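Local atomic coordinates of histidine kinase (PDB entry 6NB0), a protein that probably transfers the gamma-phosphate of ATP to a histidine side chain of a protein, as a sensor kinase of a phosphorelay. Residues D172-F186 / V250-D262. Residues are numbered along the deposited sequence; the frame is centred on the assembly and turned at random. Where two conformers were deposited one is given.
Sequences DRERLAAALWLLVTF and VLALCKRVAEAHD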
loop_
_atom_site.group_PDB
_atom_site.type_symbol
_atom_site.label_atom_id
_atom_site.label_comp_id
_atom_site.label_asym_id
_atom_site.label_seq_id
_atom_site.Cartn_x
_atom_site.Cartn_y
_atom_site.Cartn_z
ATOM N N ASP A 172 -17.979 -1.432 -6.620
ATOM C CA ASP A 172 -16.727 -2.178 -6.481
ATOM C C ASP A 172 -16.709 -2.659 -5.038
ATOM O O ASP A 172 -16.310 -1.928 -4.133
ATOM C CB ASP A 172 -15.535 -1.290 -6.812
ATOM C CG ASP A 172 -14.213 -2.034 -6.787
ATOM O OD1 ASP A 172 -14.055 -2.967 -5.984
ATOM O OD2 ASP A 172 -13.315 -1.667 -7.566
ATOM N N ARG A 173 -17.217 -3.875 -4.800
ATOM C CA ARG A 173 -17.489 -4.262 -3.415
ATOM C C ARG A 173 -16.219 -4.233 -2.580
ATOM O O ARG A 173 -16.234 -3.768 -1.438
ATOM C CB ARG A 173 -18.119 -5.653 -3.327
ATOM C CG ARG A 173 -18.545 -6.005 -1.890
ATOM C CD ARG A 173 -19.035 -7.460 -1.777
ATOM N NE ARG A 173 -19.651 -7.702 -0.465
ATOM C CZ ARG A 173 -18.979 -7.983 0.649
ATOM N NH1 ARG A 173 -17.646 -8.057 0.637
ATOM N NH2 ARG A 173 -19.635 -8.180 1.779
ATOM N N GLU A 174 -15.110 -4.723 -3.136
ATOM C CA GLU A 174 -13.887 -4.789 -2.333
ATOM C C GLU A 174 -13.397 -3.390 -1.956
ATOM O O GLU A 174 -12.974 -3.168 -0.818
ATOM C CB GLU A 174 -12.810 -5.573 -3.077
ATOM C CG GLU A 174 -11.589 -5.951 -2.215
ATOM C CD GLU A 174 -10.706 -4.759 -1.808
ATOM O OE1 GLU A 174 -10.360 -3.923 -2.668
ATOM O OE2 GLU A 174 -10.365 -4.653 -0.613
ATOM N N ARG A 175 -13.421 -2.433 -2.894
ATOM C CA ARG A 175 -12.987 -1.071 -2.547
ATOM C C ARG A 175 -13.947 -0.403 -1.566
ATOM O O ARG A 175 -13.515 0.314 -0.660
ATOM C CB ARG A 175 -12.863 -0.212 -3.812
ATOM C CG ARG A 175 -11.787 -0.672 -4.778
ATOM C CD ARG A 175 -10.397 -0.661 -4.185
ATOM N NE ARG A 175 -9.399 -0.757 -5.251
ATOM C CZ ARG A 175 -8.103 -1.012 -5.072
ATOM N NH1 ARG A 175 -7.297 -1.064 -6.130
ATOM N NH2 ARG A 175 -7.608 -1.234 -3.855
ATOM N N LEU A 176 -15.255 -0.584 -1.760
ATOM C CA LEU A 176 -16.203 -0.059 -0.782
ATOM C C LEU A 176 -15.995 -0.697 0.574
ATOM O O LEU A 176 -16.148 -0.033 1.613
ATOM C CB LEU A 176 -17.637 -0.288 -1.269
ATOM C CG LEU A 176 -17.951 0.523 -2.535
ATOM C CD1 LEU A 176 -19.156 -0.078 -3.305
ATOM C CD2 LEU A 176 -18.208 2.001 -2.187
ATOM N N ALA A 177 -15.675 -1.994 0.591
ATOM C CA ALA A 177 -15.413 -2.652 1.864
ATOM C C ALA A 177 -14.211 -2.031 2.544
ATOM O O ALA A 177 -14.231 -1.811 3.747
ATOM C CB ALA A 177 -15.172 -4.152 1.673
ATOM N N ALA A 178 -13.144 -1.768 1.789
ATOM C CA ALA A 178 -11.977 -1.117 2.383
ATOM C C ALA A 178 -12.338 0.272 2.914
ATOM O O ALA A 178 -11.906 0.671 4.006
ATOM C CB ALA A 178 -10.864 -1.043 1.327
ATOM N N ALA A 179 -13.144 1.019 2.153
ATOM C CA ALA A 179 -13.517 2.373 2.553
ATOM C C ALA A 179 -14.330 2.376 3.839
ATOM O O ALA A 179 -14.078 3.190 4.734
ATOM C CB ALA A 179 -14.288 3.064 1.419
ATOM N N LEU A 180 -15.300 1.463 3.960
ATOM C CA LEU A 180 -16.107 1.431 5.172
ATOM C C LEU A 180 -15.287 0.948 6.356
ATOM O O LEU A 180 -15.435 1.462 7.470
ATOM C CB LEU A 180 -17.333 0.547 4.976
ATOM C CG LEU A 180 -18.284 1.036 3.864
ATOM C CD1 LEU A 180 -19.371 0.010 3.679
ATOM C CD2 LEU A 180 -18.898 2.379 4.212
ATOM N N TRP A 181 -14.431 -0.049 6.134
ATOM C CA TRP A 181 -13.516 -0.483 7.192
ATOM C C TRP A 181 -12.725 0.697 7.757
ATOM O O TRP A 181 -12.609 0.860 8.976
ATOM C CB TRP A 181 -12.577 -1.550 6.615
ATOM C CG TRP A 181 -11.556 -2.096 7.607
ATOM C CD1 TRP A 181 -11.676 -3.216 8.381
ATOM C CD2 TRP A 181 -10.254 -1.546 7.878
ATOM N NE1 TRP A 181 -10.512 -3.394 9.145
ATOM C CE2 TRP A 181 -9.637 -2.371 8.847
ATOM C CE3 TRP A 181 -9.552 -0.421 7.397
ATOM C CZ2 TRP A 181 -8.349 -2.115 9.338
ATOM C CZ3 TRP A 181 -8.270 -0.175 7.888
ATOM C CH2 TRP A 181 -7.692 -1.005 8.850
ATOM N N LEU A 182 -12.175 1.539 6.874
ATOM C CA LEU A 182 -11.330 2.644 7.331
ATOM C C LEU A 182 -12.161 3.728 7.993
ATOM O O LEU A 182 -11.742 4.313 9.000
ATOM C CB LEU A 182 -10.539 3.214 6.145
ATOM C CG LEU A 182 -9.593 4.400 6.435
ATOM C CD1 LEU A 182 -8.553 4.017 7.506
ATOM C CD2 LEU A 182 -8.872 4.829 5.142
ATOM N N LEU A 183 -13.347 4.000 7.438
ATOM C CA LEU A 183 -14.277 4.950 8.045
ATOM C C LEU A 183 -14.522 4.609 9.515
ATOM O O LEU A 183 -14.455 5.484 10.389
ATOM C CB LEU A 183 -15.589 4.926 7.252
ATOM C CG LEU A 183 -16.483 6.156 7.183
ATOM C CD1 LEU A 183 -15.801 7.217 6.317
ATOM C CD2 LEU A 183 -17.860 5.767 6.625
ATOM N N VAL A 184 -14.802 3.328 9.806
ATOM C CA VAL A 184 -15.049 2.920 11.193
ATOM C C VAL A 184 -13.743 2.830 11.989
ATOM O O VAL A 184 -13.680 3.255 13.151
ATOM C CB VAL A 184 -15.818 1.578 11.239
ATOM C CG1 VAL A 184 -16.139 1.193 12.703
ATOM C CG2 VAL A 184 -17.145 1.669 10.402
ATOM N N THR A 185 -12.703 2.235 11.405
ATOM C CA THR A 185 -11.437 2.061 12.129
ATOM C C THR A 185 -10.848 3.409 12.553
ATOM O O THR A 185 -10.307 3.544 13.661
ATOM C CB THR A 185 -10.452 1.295 11.243
ATOM O OG1 THR A 185 -10.957 -0.032 11.023
ATOM C CG2 THR A 185 -9.074 1.185 11.898
ATOM N N PHE A 186 -10.926 4.411 11.681
ATOM C CA PHE A 186 -10.413 5.734 12.049
ATOM C C PHE A 186 -11.113 6.260 13.298
ATOM O O PHE A 186 -10.471 6.792 14.221
ATOM C CB PHE A 186 -10.593 6.708 10.873
ATOM C CG PHE A 186 -10.082 8.105 11.173
ATOM C CD1 PHE A 186 -10.896 9.044 11.758
ATOM C CD2 PHE A 186 -8.761 8.438 10.896
ATOM C CE1 PHE A 186 -10.408 10.324 12.077
ATOM C CE2 PHE A 186 -8.258 9.700 11.197
ATOM C CZ PHE A 186 -9.083 10.646 11.775
ATOM N N VAL A 250 -4.507 9.981 6.228
ATOM C CA VAL A 250 -4.814 8.566 6.368
ATOM C C VAL A 250 -6.205 8.233 5.833
ATOM O O VAL A 250 -6.482 7.066 5.562
ATOM C CB VAL A 250 -4.661 8.130 7.844
ATOM C CG1 VAL A 250 -5.767 8.727 8.722
ATOM C CG2 VAL A 250 -4.666 6.600 7.966
ATOM N N LEU A 251 -7.089 9.220 5.661
ATOM C CA LEU A 251 -8.435 8.947 5.155
ATOM C C LEU A 251 -8.496 8.953 3.626
ATOM O O LEU A 251 -9.589 8.869 3.053
ATOM C CB LEU A 251 -9.442 9.953 5.743
ATOM C CG LEU A 251 -9.729 9.687 7.234
ATOM C CD1 LEU A 251 -10.441 10.847 7.943
ATOM C CD2 LEU A 251 -10.494 8.378 7.442
ATOM N N ALA A 252 -7.344 9.065 2.966
ATOM C CA ALA A 252 -7.295 9.148 1.515
ATOM C C ALA A 252 -8.097 8.033 0.842
ATOM O O ALA A 252 -8.762 8.266 -0.176
ATOM C CB ALA A 252 -5.841 9.102 1.064
ATOM N N LEU A 253 -8.030 6.807 1.382
ATOM C CA LEU A 253 -8.757 5.697 0.763
ATOM C C LEU A 253 -10.260 5.974 0.703
ATOM O O LEU A 253 -10.894 5.743 -0.329
ATOM C CB LEU A 253 -8.480 4.387 1.510
ATOM C CG LEU A 253 -8.902 3.101 0.778
ATOM C CD1 LEU A 253 -8.066 1.914 1.276
ATOM C CD2 LEU A 253 -10.356 2.784 0.997
ATOM N N CYS A 254 -10.854 6.445 1.809
ATOM C CA CYS A 254 -12.274 6.831 1.787
ATOM C C CYS A 254 -12.579 7.857 0.696
ATOM O O CYS A 254 -13.559 7.726 -0.046
ATOM C CB CYS A 254 -12.682 7.404 3.148
ATOM S SG CYS A 254 -12.410 6.244 4.510
ATOM N N LYS A 255 -11.773 8.910 0.619
ATOM C CA LYS A 255 -12.002 9.957 -0.376
ATOM C C LYS A 255 -11.853 9.417 -1.796
ATOM O O LYS A 255 -12.691 9.692 -2.674
ATOM C CB LYS A 255 -11.027 11.113 -0.140
ATOM C CG LYS A 255 -11.153 12.267 -1.154
ATOM C CD LYS A 255 -10.183 13.394 -0.807
ATOM C CE LYS A 255 -10.341 14.584 -1.761
ATOM N NZ LYS A 255 -9.619 14.348 -3.029
ATOM N N ARG A 256 -10.780 8.658 -2.048
ATOM C CA ARG A 256 -10.542 8.146 -3.396
ATOM C C ARG A 256 -11.665 7.218 -3.840
ATOM O O ARG A 256 -12.126 7.288 -4.987
ATOM C CB ARG A 256 -9.201 7.414 -3.445
ATOM C CG ARG A 256 -8.023 8.303 -3.806
ATOM C CD ARG A 256 -8.171 8.825 -5.208
ATOM N NE ARG A 256 -7.048 8.459 -6.064
ATOM C CZ ARG A 256 -7.162 8.202 -7.360
ATOM N NH1 ARG A 256 -8.357 8.252 -7.936
ATOM N NH2 ARG A 256 -6.084 7.885 -8.078
ATOM N N VAL A 257 -12.101 6.333 -2.950
ATOM C CA VAL A 257 -13.104 5.353 -3.339
ATOM C C VAL A 257 -14.454 6.036 -3.511
ATOM O O VAL A 257 -15.201 5.741 -4.445
ATOM C CB VAL A 257 -13.147 4.214 -2.301
ATOM C CG1 VAL A 257 -14.371 3.307 -2.521
ATOM C CG2 VAL A 257 -11.851 3.393 -2.352
ATOM N N ALA A 258 -14.773 6.985 -2.626
ATOM C CA ALA A 258 -16.008 7.756 -2.785
ATOM C C ALA A 258 -16.037 8.473 -4.127
ATOM O O ALA A 258 -17.022 8.387 -4.878
ATOM C CB ALA A 258 -16.153 8.755 -1.629
ATOM N N GLU A 259 -14.956 9.191 -4.459
ATOM C CA GLU A 259 -14.971 9.967 -5.685
ATOM C C GLU A 259 -14.940 9.067 -6.910
ATOM O O GLU A 259 -15.506 9.425 -7.942
ATOM C CB GLU A 259 -13.815 10.964 -5.699
ATOM C CG GLU A 259 -14.008 12.021 -4.604
ATOM C CD GLU A 259 -12.880 13.027 -4.510
ATOM O OE1 GLU A 259 -11.883 12.889 -5.258
ATOM O OE2 GLU A 259 -13.008 13.957 -3.678
ATOM N N ALA A 260 -14.328 7.886 -6.797
ATOM C CA ALA A 260 -14.327 6.935 -7.904
ATOM C C ALA A 260 -15.726 6.387 -8.172
ATOM O O ALA A 260 -16.034 6.006 -9.310
ATOM C CB ALA A 260 -13.356 5.790 -7.599
ATOM N N HIS A 261 -16.580 6.344 -7.144
ATOM C CA HIS A 261 -17.986 5.989 -7.307
ATOM C C HIS A 261 -18.879 7.216 -7.524
ATOM O O HIS A 261 -20.056 7.185 -7.156
ATOM C CB HIS A 261 -18.484 5.181 -6.098
ATOM C CG HIS A 261 -17.972 3.769 -6.050
ATOM N ND1 HIS A 261 -16.752 3.439 -5.501
ATOM C CD2 HIS A 261 -18.523 2.603 -6.470
ATOM C CE1 HIS A 261 -16.565 2.132 -5.598
ATOM N NE2 HIS A 261 -17.630 1.602 -6.175
ATOM N N ASP A 262 -18.346 8.293 -8.114
ATOM C CA ASP A 262 -19.118 9.512 -8.381
ATOM C C ASP A 262 -19.792 10.026 -7.108
ATOM O O ASP A 262 -20.944 10.463 -7.120
ATOM C CB ASP A 262 -20.147 9.277 -9.481
ATOM C CG ASP A 262 -19.508 8.884 -10.802
ATOM O OD1 ASP A 262 -18.321 9.212 -11.003
ATOM O OD2 ASP A 262 -20.195 8.257 -11.636
#
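Leu-253 fits as a knob into the hole formed by Arg-175, Ala-178, Ala-179 and Leu-182, its CD2 pressing on the backbone of helix 173-189, 3.5 Å from Ala-179 N. The two alanines suit this place because their single methyls let a leucine reach the main chain. Beside this knob, Cys-254 SG makes a van der Waals contact with Ala-179 O at 3.5 Å; its small side chain suits the point where the backbones come nearest, the CA atoms of Ala-179 and Cys-254 lying 4.7 Å apart. Leu-182, with CG anti to its own N (chi1 180°), sends CD2 across to the CB of Leu-253. At one end of the contact, Leu-251 CD1 stands over the centre of the Phe-186 ring, a CH-pi contact of 3.9 Å to the centroid, while Val-250 CG1 meets the ring edge.

Segments 173-186 and 252-260 of the two helices run roughly antiparallel, 142° between their N-to-C directions, in an alpha/beta sandwich of the kind that forms the ATP-binding (Bergerat-fold) domain in histidine kinases, and probably does so here; Leu-251 and Cys-254 also touch Phe-265 of its sheet.

At the other end, His-261 NE2 accepts a nearly straight hydrogen bond from Asp-172 N (3.1 Å), in the ring plane, and Leu-176 CD2 makes a CH-pi contact over one face, offset toward the rim. A second in-plane bond, from ND1 to Val-257 O at 3.0 Å, fixes the imidazole's rotation and marks ND1 as the protonated nitrogen. Asp-172 in turn is the N-cap residue of helix 173-189, its OD1 accepting from Arg-175 N.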